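Local coordinates for trwC protein (Escherichia coli, PDB 1OMH) that recognises and probably nicks origin-of-transfer DNA during bacterial conjugation, through the N-terminal relaxase domain of a longer plasmid-encoded protein, at residues E35-G40 with T117-E122; A125-K130 with T170-G175; E155-L160 with F232-E237. One frame throughout, in Å; residues are numbered along the deposited sequence.

Contact 1 of 3, residues E35-G40 with T117-E122; sequences EWQGKG and TLEQAE
Glu122, near the C-terminal end of helix 104-122, reaches across to the N-terminus of helix 39-43 and receives the amide of Lys39, a case of a carboxylate bound at a helix start. Helix 104-122 lies against the five-stranded antiparallel sheet of the relaxase domain, and strand 34-37 is an outermost strand of that sheet. With CG anti to the backbone N (chi1 179°) and the chain extended beyond it, the Glu122 carboxylate arrives at Gly38, the N-cap residue. Lys39 N donates to the syn lone pair of Glu122 OE2 over 2.6 Å, while Leu143 N donates to the same oxygen, so two backbone amides hold it. The aliphatic part of Lys39 crosses the carboxylate obliquely, its CG 3.4 Å from Glu122 OE2. The N-terminal end of helix 39-43, with the Lys39 amide pointing at the carboxylate, is likely to stabilise its negative charge. An alanine here would take away the carboxylate and would probably leave the amides of Lys39 and Leu143 without their shared acceptor. Gln37, also extended, lays its amide beside Leu118, NE2 lying 3.4 Å from Leu118 CB. Both polar atoms of that amide have partners beyond the two segments: OE1 accepts from Lys147, and NE2 donates to Ala115 O. One water joins the segments, accepting from Gln37 NE2 at 3.2 Å and donating to Glu122 OE1 at 2.6 Å.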
loop_
_atom_site.group_PDB
_atom_site.type_symbol
_atom_site.label_atom_id
_atom_site.label_comp_id
_atom_site.label_asym_id
_atom_site.label_seq_id
_atom_site.Cartn_x
_atom_site.Cartn_y
_atom_site.Cartn_z
ATOM N N GLU B 35 -2.189 -12.379 1.946
ATOM C CA GLU B 35 -1.218 -13.348 1.440
ATOM C C GLU B 35 0.230 -12.994 1.791
ATOM O O GLU B 35 0.577 -11.823 1.905
ATOM C CB GLU B 35 -1.365 -13.430 -0.082
ATOM C CG GLU B 35 -0.554 -14.521 -0.765
ATOM N N TRP B 36 1.067 -14.018 1.956
ATOM C CA TRP B 36 2.482 -13.823 2.262
ATOM C C TRP B 36 3.259 -13.683 0.962
ATOM O O TRP B 36 2.814 -14.144 -0.090
ATOM C CB TRP B 36 3.085 -15.034 2.989
ATOM C CG TRP B 36 2.606 -15.312 4.370
ATOM C CD1 TRP B 36 1.858 -16.386 4.779
ATOM C CD2 TRP B 36 2.918 -14.569 5.550
ATOM N NE1 TRP B 36 1.695 -16.357 6.141
ATOM C CE2 TRP B 36 2.336 -15.254 6.641
ATOM C CE3 TRP B 36 3.640 -13.393 5.795
ATOM C CZ2 TRP B 36 2.447 -14.798 7.955
ATOM C CZ3 TRP B 36 3.750 -12.942 7.099
ATOM C CH2 TRP B 36 3.157 -13.646 8.166
ATOM N N GLN B 37 4.426 -13.050 1.046
ATOM C CA GLN B 37 5.312 -12.908 -0.100
ATOM C C GLN B 37 6.722 -12.622 0.396
ATOM O O GLN B 37 6.903 -12.017 1.456
ATOM C CB GLN B 37 4.874 -11.781 -1.046
ATOM C CG GLN B 37 5.681 -11.816 -2.358
ATOM C CD GLN B 37 5.287 -10.749 -3.358
ATOM O OE1 GLN B 37 4.113 -10.409 -3.494
ATOM N NE2 GLN B 37 6.271 -10.232 -4.086
ATOM N N GLY B 38 7.712 -13.068 -0.376
ATOM C CA GLY B 38 9.098 -12.833 -0.019
ATOM C C GLY B 38 9.926 -14.084 0.203
ATOM O O GLY B 38 9.479 -15.031 0.851
ATOM N N LYS B 39 11.138 -14.087 -0.342
ATOM C CA LYS B 39 12.043 -15.220 -0.186
ATOM C C LYS B 39 12.209 -15.453 1.308
ATOM O O LYS B 39 12.337 -16.587 1.765
ATOM C CB LYS B 39 13.406 -14.907 -0.818
ATOM C CG LYS B 39 13.354 -14.607 -2.311
ATOM C CD LYS B 39 14.745 -14.286 -2.853
ATOM C CE LYS B 39 14.704 -13.864 -4.318
ATOM N NZ LYS B 39 14.234 -14.956 -5.213
ATOM N N GLY B 40 12.195 -14.361 2.066
ATOM C CA GLY B 40 12.329 -14.458 3.505
ATOM C C GLY B 40 11.164 -15.237 4.081
ATOM O O GLY B 40 11.350 -16.109 4.933
ATOM N N THR B 117 5.879 -5.560 -8.179
ATOM C CA THR B 117 6.576 -4.405 -7.637
ATOM C C THR B 117 7.330 -4.816 -6.377
ATOM O O THR B 117 8.466 -4.392 -6.158
ATOM C CB THR B 117 5.595 -3.269 -7.304
ATOM O OG1 THR B 117 4.830 -2.950 -8.472
ATOM C CG2 THR B 117 6.347 -2.024 -6.850
ATOM N N LEU B 118 6.705 -5.657 -5.556
ATOM C CA LEU B 118 7.338 -6.103 -4.325
ATOM C C LEU B 118 8.576 -6.951 -4.606
ATOM O O LEU B 118 9.482 -7.027 -3.776
ATOM C CB LEU B 118 6.335 -6.878 -3.461
ATOM C CG LEU B 118 5.227 -6.017 -2.842
ATOM C CD1 LEU B 118 4.216 -6.897 -2.142
ATOM C CD2 LEU B 118 5.838 -5.018 -1.863
ATOM N N GLU B 119 8.610 -7.595 -5.766
ATOM C CA GLU B 119 9.769 -8.407 -6.129
ATOM C C GLU B 119 10.954 -7.465 -6.290
ATOM O O GLU B 119 12.072 -7.779 -5.897
ATOM C CB GLU B 119 9.533 -9.143 -7.447
ATOM C CG GLU B 119 8.636 -10.367 -7.358
ATOM C CD GLU B 119 8.556 -11.112 -8.679
ATOM O OE1 GLU B 119 9.603 -11.607 -9.149
ATOM O OE2 GLU B 119 7.453 -11.200 -9.253
ATOM N N GLN B 120 10.694 -6.298 -6.866
ATOM C CA GLN B 120 11.742 -5.316 -7.074
ATOM C C GLN B 120 12.120 -4.614 -5.782
ATOM O O GLN B 120 13.266 -4.181 -5.605
ATOM C CB GLN B 120 11.314 -4.324 -8.158
ATOM C CG GLN B 120 11.314 -4.991 -9.531
ATOM C CD GLN B 120 10.957 -4.059 -10.669
ATOM O OE1 GLN B 120 11.527 -2.977 -10.806
ATOM N NE2 GLN B 120 10.018 -4.483 -11.503
ATOM N N ALA B 121 11.164 -4.506 -4.867
ATOM C CA ALA B 121 11.451 -3.894 -3.579
ATOM C C ALA B 121 12.340 -4.896 -2.837
ATOM O O ALA B 121 13.267 -4.512 -2.125
ATOM C CB ALA B 121 10.157 -3.657 -2.802
ATOM N N GLU B 122 12.060 -6.185 -3.028
ATOM C CA GLU B 122 12.843 -7.225 -2.365
ATOM C C GLU B 122 14.284 -7.266 -2.881
ATOM O O GLU B 122 15.214 -7.559 -2.131
ATOM C CB GLU B 122 12.180 -8.593 -2.551
ATOM C CG GLU B 122 12.946 -9.745 -1.905
ATOM C CD GLU B 122 12.180 -11.050 -1.950
ATOM O OE1 GLU B 122 11.658 -11.391 -3.028
ATOM O OE2 GLU B 122 12.107 -11.740 -0.914
HETATM O O HOH W 1 9.131 -11.624 -3.767
#

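Contact 2 of 3, residues A125-K130 with T170-G175; sequences AQARQK and TKRSDG. With nucleotides of chain A.
Two torsions bring Arg172 and Gln129 face to face: Gln129 sends CG anti to the backbone N (chi1 -173°) and runs on extended, whereas Arg172 bends at chi3 (-51°) to lay a face of its guanidinium against that chain. The amide and guanidinium planes lie 20° apart and stack, with Gln129 CG 3.3 Å from Arg172 NH2 and offset toward the rim of the guanidinium. At the edge of the same group, Arg172 NH2 donates to Arg128 O over 2.8 Å, in the carbonyl plane and on a lone pair. Side-on, NE and NH1 grip the two oxygens of Asp174 in a salt bridge, NH1 to OD2 at 2.9 Å and tilted from the guanidinium plane. This carboxylate belongs to the type I beta turn Arg172-Gly175, which follows strand 158-167 in the chain, and the partner strand 126-131 pairs with 134-139 in a two-stranded antiparallel hairpin that carries bound DNA. Arg172 NH2 also donates to OP1 of DG13 of chain A at 2.6 Å, so one nitrogen serves a backbone carbonyl and a phosphate together. Next along the strand, Lys130 gives its amide to OP2 of DG13 of chain A and its NZ to N7 of that base, 2.8 Å away. Facing the other way, Arg128 places its guanidinium over the methyl C7 of DT14 of chain A and bonds O6 of a guanine base of the bound DNA through NH2. Closer to the strand's start, Thr170 CG2 rests on Ala127 CB at 3.6 Å.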
loop_
_atom_site.group_PDB
_atom_site.type_symbol
_atom_site.label_atom_id
_atom_site.label_comp_id
_atom_site.label_asym_id
_atom_site.label_seq_id
_atom_site.Cartn_x
_atom_site.Cartn_y
_atom_site.Cartn_z
ATOM N N ALA B 125 16.297 -5.232 -0.681
ATOM C CA ALA B 125 16.407 -5.542 0.745
ATOM C C ALA B 125 17.878 -5.567 1.138
ATOM O O ALA B 125 18.694 -6.201 0.465
ATOM C CB ALA B 125 15.782 -6.895 1.043
ATOM N N GLN B 126 18.209 -4.890 2.229
ATOM C CA GLN B 126 19.581 -4.837 2.705
ATOM C C GLN B 126 19.667 -4.904 4.219
ATOM O O GLN B 126 18.686 -4.690 4.928
ATOM C CB GLN B 126 20.262 -3.547 2.253
ATOM C CG GLN B 126 20.259 -3.306 0.761
ATOM C CD GLN B 126 21.189 -2.175 0.368
ATOM O OE1 GLN B 126 21.100 -1.064 0.903
ATOM N NE2 GLN B 126 22.093 -2.453 -0.573
ATOM N N ALA B 127 20.866 -5.193 4.705
ATOM C CA ALA B 127 21.129 -5.270 6.135
ATOM C C ALA B 127 22.597 -4.918 6.329
ATOM O O ALA B 127 23.360 -4.903 5.371
ATOM C CB ALA B 127 20.855 -6.677 6.646
ATOM N N ARG B 128 22.988 -4.624 7.560
ATOM C CA ARG B 128 24.378 -4.297 7.831
ATOM C C ARG B 128 25.064 -5.423 8.594
ATOM O O ARG B 128 24.411 -6.319 9.133
ATOM C CB ARG B 128 24.474 -3.004 8.641
ATOM C CG ARG B 128 23.894 -1.791 7.933
ATOM C CD ARG B 128 22.858 -1.123 8.813
ATOM N NE ARG B 128 23.394 0.013 9.544
ATOM C CZ ARG B 128 22.713 0.700 10.454
ATOM N NH1 ARG B 128 21.465 0.363 10.756
ATOM N NH2 ARG B 128 23.276 1.743 11.044
ATOM N N GLN B 129 26.391 -5.376 8.606
ATOM C CA GLN B 129 27.212 -6.339 9.327
ATOM C C GLN B 129 28.519 -5.610 9.625
ATOM O O GLN B 129 29.175 -5.102 8.712
ATOM C CB GLN B 129 27.481 -7.595 8.491
ATOM C CG GLN B 129 28.202 -8.685 9.286
ATOM C CD GLN B 129 28.319 -10.009 8.550
ATOM O OE1 GLN B 129 28.800 -10.993 9.112
ATOM N NE2 GLN B 129 27.886 -10.044 7.295
ATOM N N LYS B 130 28.868 -5.538 10.905
ATOM C CA LYS B 130 30.079 -4.858 11.345
ATOM C C LYS B 130 31.151 -5.863 11.749
ATOM O O LYS B 130 30.993 -6.575 12.739
ATOM C CB LYS B 130 29.766 -3.956 12.541
ATOM C CG LYS B 130 30.967 -3.194 13.086
ATOM C CD LYS B 130 30.669 -2.583 14.445
ATOM C CE LYS B 130 29.513 -1.606 14.384
ATOM N NZ LYS B 130 29.192 -1.026 15.715
ATOM N N THR B 170 15.344 -9.430 7.903
ATOM C CA THR B 170 15.936 -9.987 6.701
ATOM C C THR B 170 17.092 -10.893 7.125
ATOM O O THR B 170 17.766 -10.623 8.112
ATOM C CB THR B 170 16.421 -8.859 5.754
ATOM O OG1 THR B 170 16.904 -9.427 4.534
ATOM C CG2 THR B 170 17.514 -8.026 6.411
ATOM N N LYS B 171 17.296 -11.983 6.395
ATOM C CA LYS B 171 18.364 -12.934 6.719
ATOM C C LYS B 171 19.618 -12.676 5.895
ATOM O O LYS B 171 19.567 -12.651 4.670
ATOM C CB LYS B 171 17.902 -14.376 6.472
ATOM C CG LYS B 171 18.959 -15.420 6.832
ATOM C CD LYS B 171 18.978 -16.577 5.837
ATOM C CE LYS B 171 17.901 -17.608 6.126
ATOM N NZ LYS B 171 18.247 -18.443 7.311
ATOM N N ARG B 172 20.747 -12.507 6.574
ATOM C CA ARG B 172 22.009 -12.244 5.894
ATOM C C ARG B 172 22.646 -13.489 5.294
ATOM O O ARG B 172 22.226 -14.615 5.562
ATOM C CB ARG B 172 23.000 -11.586 6.852
ATOM C CG ARG B 172 22.484 -10.307 7.462
ATOM C CD ARG B 172 23.578 -9.573 8.199
ATOM N NE ARG B 172 24.275 -10.444 9.137
ATOM C CZ ARG B 172 24.982 -10.003 10.169
ATOM N NH1 ARG B 172 25.590 -10.863 10.976
ATOM N NH2 ARG B 172 25.062 -8.702 10.402
ATOM N N SER B 173 23.674 -13.263 4.481
ATOM C CA SER B 173 24.404 -14.330 3.808
ATOM C C SER B 173 24.942 -15.363 4.795
ATOM O O SER B 173 25.041 -16.546 4.476
ATOM C CB SER B 173 25.565 -13.726 3.014
ATOM O OG SER B 173 25.716 -14.365 1.758
ATOM N N ASP B 174 25.287 -14.907 5.995
ATOM C CA ASP B 174 25.819 -15.781 7.033
ATOM C C ASP B 174 24.692 -16.473 7.799
ATOM O O ASP B 174 24.908 -17.018 8.882
ATOM C CB ASP B 174 26.684 -14.966 7.998
ATOM C CG ASP B 174 25.890 -13.917 8.744
ATOM O OD1 ASP B 174 24.785 -13.577 8.271
ATOM O OD2 ASP B 174 26.364 -13.423 9.793
ATOM N N GLY B 175 23.486 -16.435 7.233
ATOM C CA GLY B 175 22.337 -17.071 7.861
ATOM C C GLY B 175 21.791 -16.400 9.107
ATOM O O GLY B 175 20.934 -16.958 9.786
ATOM P P DG A 13 26.355 -7.425 13.518
ATOM O OP1 DG A 13 25.509 -8.502 12.937
ATOM O OP2 DG A 13 26.996 -6.434 12.618
ATOM O "O5'" DG A 13 25.463 -6.654 14.590
ATOM C "C5'" DG A 13 24.372 -7.311 15.251
ATOM C "C4'" DG A 13 23.391 -6.294 15.790
ATOM O "O4'" DG A 13 24.101 -5.390 16.654
ATOM C "C3'" DG A 13 22.714 -5.412 14.738
ATOM O "O3'" DG A 13 21.350 -5.851 14.663
ATOM C "C2'" DG A 13 22.547 -4.074 15.440
ATOM C "C1'" DG A 13 23.565 -4.086 16.554
ATOM N N9 DG A 13 24.666 -3.130 16.524
ATOM C C8 DG A 13 25.908 -3.255 15.946
ATOM N N7 DG A 13 26.712 -2.271 16.255
ATOM C C5 DG A 13 25.937 -1.436 17.047
ATOM C C6 DG A 13 26.258 -0.217 17.703
ATOM O O6 DG A 13 27.345 0.394 17.725
ATOM N N1 DG A 13 25.159 0.288 18.395
ATOM C C2 DG A 13 23.917 -0.309 18.449
ATOM N N2 DG A 13 22.965 0.308 19.153
ATOM N N3 DG A 13 23.622 -1.437 17.855
ATOM C C4 DG A 13 24.664 -1.942 17.183
ATOM P P DG A 12 33.041 -7.256 15.232
ATOM O OP1 DG A 12 33.535 -8.396 14.415
ATOM O OP2 DG A 12 33.465 -5.873 14.899
ATOM O "O5'" DG A 12 31.449 -7.282 15.232
ATOM C "C5'" DG A 12 30.747 -8.517 15.305
ATOM C "C4'" DG A 12 29.371 -8.318 15.899
ATOM O "O4'" DG A 12 29.517 -7.704 17.201
ATOM C "C3'" DG A 12 28.479 -7.359 15.104
ATOM O "O3'" DG A 12 27.506 -8.146 14.393
ATOM C "C2'" DG A 12 27.626 -6.710 16.179
ATOM C "C1'" DG A 12 28.398 -6.881 17.463
ATOM N N9 DG A 12 28.805 -5.671 18.167
ATOM C C8 DG A 12 30.068 -5.170 18.375
ATOM N N7 DG A 12 30.072 -4.085 19.106
ATOM C C5 DG A 12 28.730 -3.853 19.383
ATOM C C6 DG A 12 28.103 -2.830 20.142
ATOM O O6 DG A 12 28.625 -1.888 20.750
ATOM N N1 DG A 12 26.717 -2.980 20.157
ATOM C C2 DG A 12 26.025 -3.988 19.530
ATOM N N2 DG A 12 24.694 -3.971 19.656
ATOM N N3 DG A 12 26.597 -4.945 18.830
ATOM C C4 DG A 12 27.940 -4.817 18.799
ATOM P P DT A 14 20.347 -5.211 13.578
ATOM O OP1 DT A 14 19.155 -6.102 13.590
ATOM O OP2 DT A 14 21.102 -5.015 12.313
ATOM O "O5'" DT A 14 19.928 -3.799 14.192
ATOM C "C5'" DT A 14 19.005 -3.742 15.281
ATOM C "C4'" DT A 14 18.755 -2.324 15.750
ATOM O "O4'" DT A 14 19.969 -1.751 16.298
ATOM C "C3'" DT A 14 18.285 -1.341 14.677
ATOM O "O3'" DT A 14 16.866 -1.169 14.808
ATOM C "C2'" DT A 14 18.831 -0.005 15.161
ATOM C "C1'" DT A 14 20.001 -0.349 16.071
ATOM N N1 DT A 14 21.357 0.042 15.608
ATOM C C2 DT A 14 21.917 1.183 16.145
ATOM O O2 DT A 14 21.348 1.894 16.954
ATOM N N3 DT A 14 23.184 1.462 15.698
ATOM C C4 DT A 14 23.931 0.740 14.791
ATOM O O4 DT A 14 25.068 1.117 14.499
ATOM C C5 DT A 14 23.278 -0.434 14.255
ATOM C C7 DT A 14 24.001 -1.274 13.251
ATOM C C6 DT A 14 22.041 -0.718 14.683
#

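Contact 3 of 3, residues E155-L160 with F232-E237; sequences ERDPQL and FSKRTE. With nucleotides of chain A.
Asp157, in the turn leading into strand 158-167, meets the first turn of helix 234-246 atom by atom. Its CB lies 3.3 Å from Phe232 O; CG, anti to the carbonyl carbon (chi1 -83°), comes to 3.1 Å from that oxygen. There the carboxylate divides. OD1 remains beside Phe232, 3.8 Å from ring atom CD2, while OD2 accepts from Lys234 N over 2.9 Å, met nearly head-on along the C-O bond at an N-H...O angle of 163°. Ser233, the N-cap residue, makes no capping bond, its OG being bonded to Ile229 O; Asp157 supplies an acceptor for the Lys234 amide instead. A water donates to the same OD2 and to OP1 of DC24 of chain A, and accepts from Arg235 N. Pro158 CD packs on Phe232 CD2 at 3.5 Å, and Glu155 crosses Lys234 and Arg235 at about right angles. Arg235 NE donates to OP1 of DT25 of chain A over 2.8 Å, its NH2 also bonding Lys262 O, and Thr236 binds OP2 of DC24 of chain A through amide and hydroxyl. A carboxylate and the DC24 phosphate of chain A thus share the N-terminal end of one helix, whose dipole would be expected to favour both negative charges.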
loop_
_atom_site.group_PDB
_atom_site.type_symbol
_atom_site.label_atom_id
_atom_site.label_comp_id
_atom_site.label_asym_id
_atom_site.label_seq_id
_atom_site.Cartn_x
_atom_site.Cartn_y
_atom_site.Cartn_z
ATOM N N GLU B 155 -14.292 6.889 3.442
ATOM C CA GLU B 155 -15.607 7.476 3.211
ATOM C C GLU B 155 -16.513 6.459 2.519
ATOM O O GLU B 155 -17.602 6.786 2.036
ATOM C CB GLU B 155 -15.487 8.756 2.381
ATOM C CG GLU B 155 -15.101 9.993 3.199
ATOM C CD GLU B 155 -16.127 10.311 4.281
ATOM O OE1 GLU B 155 -17.334 10.160 4.009
ATOM O OE2 GLU B 155 -15.737 10.720 5.395
ATOM N N ARG B 156 -16.035 5.217 2.489
ATOM C CA ARG B 156 -16.743 4.087 1.904
ATOM C C ARG B 156 -16.919 4.097 0.388
ATOM O O ARG B 156 -17.854 3.488 -0.138
ATOM C CB ARG B 156 -18.105 3.900 2.594
ATOM C CG ARG B 156 -17.989 3.521 4.073
ATOM C CD ARG B 156 -17.016 2.352 4.272
ATOM N NE ARG B 156 -16.910 1.920 5.666
ATOM C CZ ARG B 156 -16.027 1.026 6.106
ATOM N NH1 ARG B 156 -15.168 0.470 5.263
ATOM N NH2 ARG B 156 -16.003 0.683 7.389
ATOM N N ASP B 157 -16.030 4.795 -0.313
ATOM C CA ASP B 157 -16.064 4.815 -1.772
ATOM C C ASP B 157 -15.266 3.602 -2.238
ATOM O O ASP B 157 -14.439 3.070 -1.488
ATOM C CB ASP B 157 -15.361 6.057 -2.336
ATOM C CG ASP B 157 -16.239 7.279 -2.350
ATOM O OD1 ASP B 157 -17.390 7.171 -2.815
ATOM O OD2 ASP B 157 -15.769 8.355 -1.922
ATOM N N PRO B 158 -15.510 3.136 -3.473
ATOM C CA PRO B 158 -14.741 1.983 -3.959
ATOM C C PRO B 158 -13.296 2.481 -3.962
ATOM O O PRO B 158 -13.027 3.580 -4.451
ATOM C CB PRO B 158 -15.275 1.779 -5.378
ATOM C CG PRO B 158 -16.686 2.300 -5.291
ATOM C CD PRO B 158 -16.529 3.550 -4.454
ATOM N N GLN B 159 -12.384 1.687 -3.419
ATOM C CA GLN B 159 -10.987 2.094 -3.325
ATOM C C GLN B 159 -10.103 0.866 -3.177
ATOM O O GLN B 159 -9.803 0.415 -2.064
ATOM C CB GLN B 159 -10.823 3.032 -2.119
ATOM C CG GLN B 159 -9.429 3.617 -1.897
ATOM C CD GLN B 159 -8.933 4.461 -3.055
ATOM O OE1 GLN B 159 -9.715 4.940 -3.888
ATOM N NE2 GLN B 159 -7.623 4.664 -3.107
ATOM N N LEU B 160 -9.691 0.320 -4.314
ATOM C CA LEU B 160 -8.853 -0.875 -4.335
ATOM C C LEU B 160 -7.420 -0.541 -3.942
ATOM O O LEU B 160 -6.725 0.183 -4.651
ATOM C CB LEU B 160 -8.885 -1.495 -5.738
ATOM C CG LEU B 160 -8.103 -2.779 -6.009
ATOM C CD1 LEU B 160 -8.586 -3.902 -5.092
ATOM C CD2 LEU B 160 -8.293 -3.172 -7.474
ATOM N N PHE B 232 -16.904 9.764 -6.882
ATOM C CA PHE B 232 -16.561 8.616 -6.039
ATOM C C PHE B 232 -15.243 8.877 -5.295
ATOM O O PHE B 232 -14.557 7.937 -4.878
ATOM C CB PHE B 232 -16.398 7.336 -6.881
ATOM C CG PHE B 232 -17.693 6.643 -7.219
ATOM C CD1 PHE B 232 -18.223 6.711 -8.506
ATOM C CD2 PHE B 232 -18.361 5.889 -6.260
ATOM C CE1 PHE B 232 -19.407 6.030 -8.834
ATOM C CE2 PHE B 232 -19.540 5.208 -6.576
ATOM C CZ PHE B 232 -20.061 5.282 -7.870
ATOM N N SER B 233 -14.892 10.148 -5.136
ATOM C CA SER B 233 -13.658 10.522 -4.440
ATOM C C SER B 233 -13.956 11.515 -3.322
ATOM O O SER B 233 -13.473 12.645 -3.333
ATOM C CB SER B 233 -12.652 11.144 -5.416
ATOM O OG SER B 233 -12.276 10.217 -6.426
ATOM N N LYS B 234 -14.749 11.075 -2.353
ATOM C CA LYS B 234 -15.135 11.911 -1.222
ATOM C C LYS B 234 -13.953 12.402 -0.397
ATOM O O LYS B 234 -13.944 13.549 0.033
ATOM C CB LYS B 234 -16.121 11.148 -0.326
ATOM C CG LYS B 234 -17.487 10.912 -0.982
ATOM C CD LYS B 234 -18.393 10.071 -0.080
ATOM C CE LYS B 234 -19.751 9.831 -0.722
ATOM N NZ LYS B 234 -20.637 9.001 0.158
ATOM N N ARG B 235 -12.966 11.540 -0.162
ATOM C CA ARG B 235 -11.795 11.954 0.610
ATOM C C ARG B 235 -11.050 13.085 -0.098
ATOM O O ARG B 235 -10.603 14.035 0.542
ATOM C CB ARG B 235 -10.870 10.761 0.871
ATOM C CG ARG B 235 -11.437 9.772 1.891
ATOM C CD ARG B 235 -11.422 10.361 3.306
ATOM N NE ARG B 235 -10.051 10.591 3.750
ATOM C CZ ARG B 235 -9.591 11.752 4.209
ATOM N NH1 ARG B 235 -10.396 12.803 4.293
ATOM N NH2 ARG B 235 -8.319 11.861 4.571
ATOM N N THR B 236 -10.939 13.004 -1.422
ATOM C CA THR B 236 -10.260 14.052 -2.178
ATOM C C THR B 236 -11.013 15.366 -2.001
ATOM O O THR B 236 -10.405 16.429 -1.876
ATOM C CB THR B 236 -10.209 13.728 -3.686
ATOM O OG1 THR B 236 -9.436 12.540 -3.890
ATOM C CG2 THR B 236 -9.590 14.882 -4.461
ATOM N N GLU B 237 -12.341 15.278 -1.988
ATOM C CA GLU B 237 -13.191 16.456 -1.828
ATOM C C GLU B 237 -12.984 17.084 -0.450
ATOM O O GLU B 237 -12.930 18.303 -0.327
ATOM C CB GLU B 237 -14.666 16.077 -2.003
ATOM C CG GLU B 237 -15.599 17.264 -2.209
ATOM C CD GLU B 237 -17.067 16.860 -2.193
ATOM O OE1 GLU B 237 -17.393 15.761 -2.692
ATOM O OE2 GLU B 237 -17.898 17.648 -1.688
ATOM P P DC A 24 -10.271 9.074 -2.705
ATOM O OP1 DC A 24 -11.173 7.954 -2.330
ATOM O OP2 DC A 24 -10.798 10.462 -2.765
ATOM O "O5'" DC A 24 -8.978 9.058 -1.770
ATOM C "C5'" DC A 24 -8.438 7.854 -1.201
ATOM C "C4'" DC A 24 -7.147 8.188 -0.490
ATOM O "O4'" DC A 24 -6.357 8.997 -1.385
ATOM C "C3'" DC A 24 -7.324 9.012 0.792
ATOM O "O3'" DC A 24 -6.859 8.117 1.825
ATOM C "C2'" DC A 24 -6.141 9.967 0.770
ATOM C "C1'" DC A 24 -5.647 9.977 -0.659
ATOM N N1 DC A 24 -5.619 11.233 -1.422
ATOM C C2 DC A 24 -4.595 12.143 -1.143
ATOM O O2 DC A 24 -3.834 11.904 -0.202
ATOM N N3 DC A 24 -4.464 13.250 -1.907
ATOM C C4 DC A 24 -5.316 13.470 -2.910
ATOM N N4 DC A 24 -5.132 14.557 -3.660
ATOM C C5 DC A 24 -6.396 12.580 -3.191
ATOM C C6 DC A 24 -6.515 11.490 -2.422
ATOM P P DT A 23 -6.928 11.654 -8.505
ATOM O OP1 DT A 23 -7.429 10.916 -9.690
ATOM O OP2 DT A 23 -7.149 13.116 -8.403
ATOM O "O5'" DT A 23 -7.448 10.934 -7.172
ATOM C "C5'" DT A 23 -8.862 10.682 -6.934
ATOM C "C4'" DT A 23 -9.036 9.328 -6.275
ATOM O "O4'" DT A 23 -8.278 8.382 -7.039
ATOM C "C3'" DT A 23 -8.613 9.162 -4.802
ATOM O "O3'" DT A 23 -9.801 8.643 -4.182
ATOM C "C2'" DT A 23 -7.970 7.785 -4.765
ATOM C "C1'" DT A 23 -7.680 7.424 -6.210
ATOM N N1 DT A 23 -6.310 7.179 -6.696
ATOM C C2 DT A 23 -5.513 6.273 -6.041
ATOM O O2 DT A 23 -5.818 5.767 -4.976
ATOM N N3 DT A 23 -4.339 5.975 -6.690
ATOM C C4 DT A 23 -3.890 6.503 -7.889
ATOM O O4 DT A 23 -2.831 6.105 -8.370
ATOM C C5 DT A 23 -4.750 7.506 -8.481
ATOM C C7 DT A 23 -4.345 8.164 -9.762
ATOM C C6 DT A 23 -5.889 7.799 -7.853
ATOM P P DT A 25 -6.985 8.497 3.390
ATOM O OP1 DT A 25 -8.410 8.301 3.758
ATOM O OP2 DT A 25 -6.327 9.793 3.692
ATOM O "O5'" DT A 25 -6.108 7.364 4.088
ATOM C "C5'" DT A 25 -6.293 5.984 3.755
ATOM C "C4'" DT A 25 -5.038 5.193 4.051
ATOM O "O4'" DT A 25 -3.983 5.602 3.156
ATOM C "C3'" DT A 25 -4.488 5.454 5.447
ATOM O "O3'" DT A 25 -5.026 4.478 6.335
ATOM C "C2'" DT A 25 -2.997 5.232 5.291
ATOM C "C1'" DT A 25 -2.726 5.525 3.820
ATOM N N1 DT A 25 -1.969 6.766 3.541
ATOM C C2 DT A 25 -0.595 6.731 3.686
ATOM O O2 DT A 25 0.018 5.743 4.066
ATOM N N3 DT A 25 0.042 7.908 3.371
ATOM C C4 DT A 25 -0.541 9.086 2.945
ATOM O O4 DT A 25 0.166 10.062 2.696
ATOM C C5 DT A 25 -1.984 9.054 2.830
ATOM C C7 DT A 25 -2.706 10.284 2.376
ATOM C C6 DT A 25 -2.614 7.913 3.133
HETATM O O HOH W 2 -19.827 6.171 0.046
HETATM O O HOH W 3 -13.115 8.454 -0.858
#

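The three contacts illustrate how a relaxase domain can hold DNA at two distant places. Contacts 1 and 2 follow one another along the chain, helix 104-122 leading into strand 126-131, and their centres are about 16 Å apart. Contact 3 lies on the opposite side of the chain's centre, about 41 Å from contact 2 between centres, yet both touch the bound DNA of chain A, which contact 1 does not. Contacts 1 and 3 reach the five-stranded sheet, whereas contact 2 lies on a separate two-stranded hairpin. No metal is bound here, but histidines that bind zinc or copper in other structures of this protein lie about 10 Å (Leu118 to His163) and about 9 Å (Pro158 to His161) away between side chains.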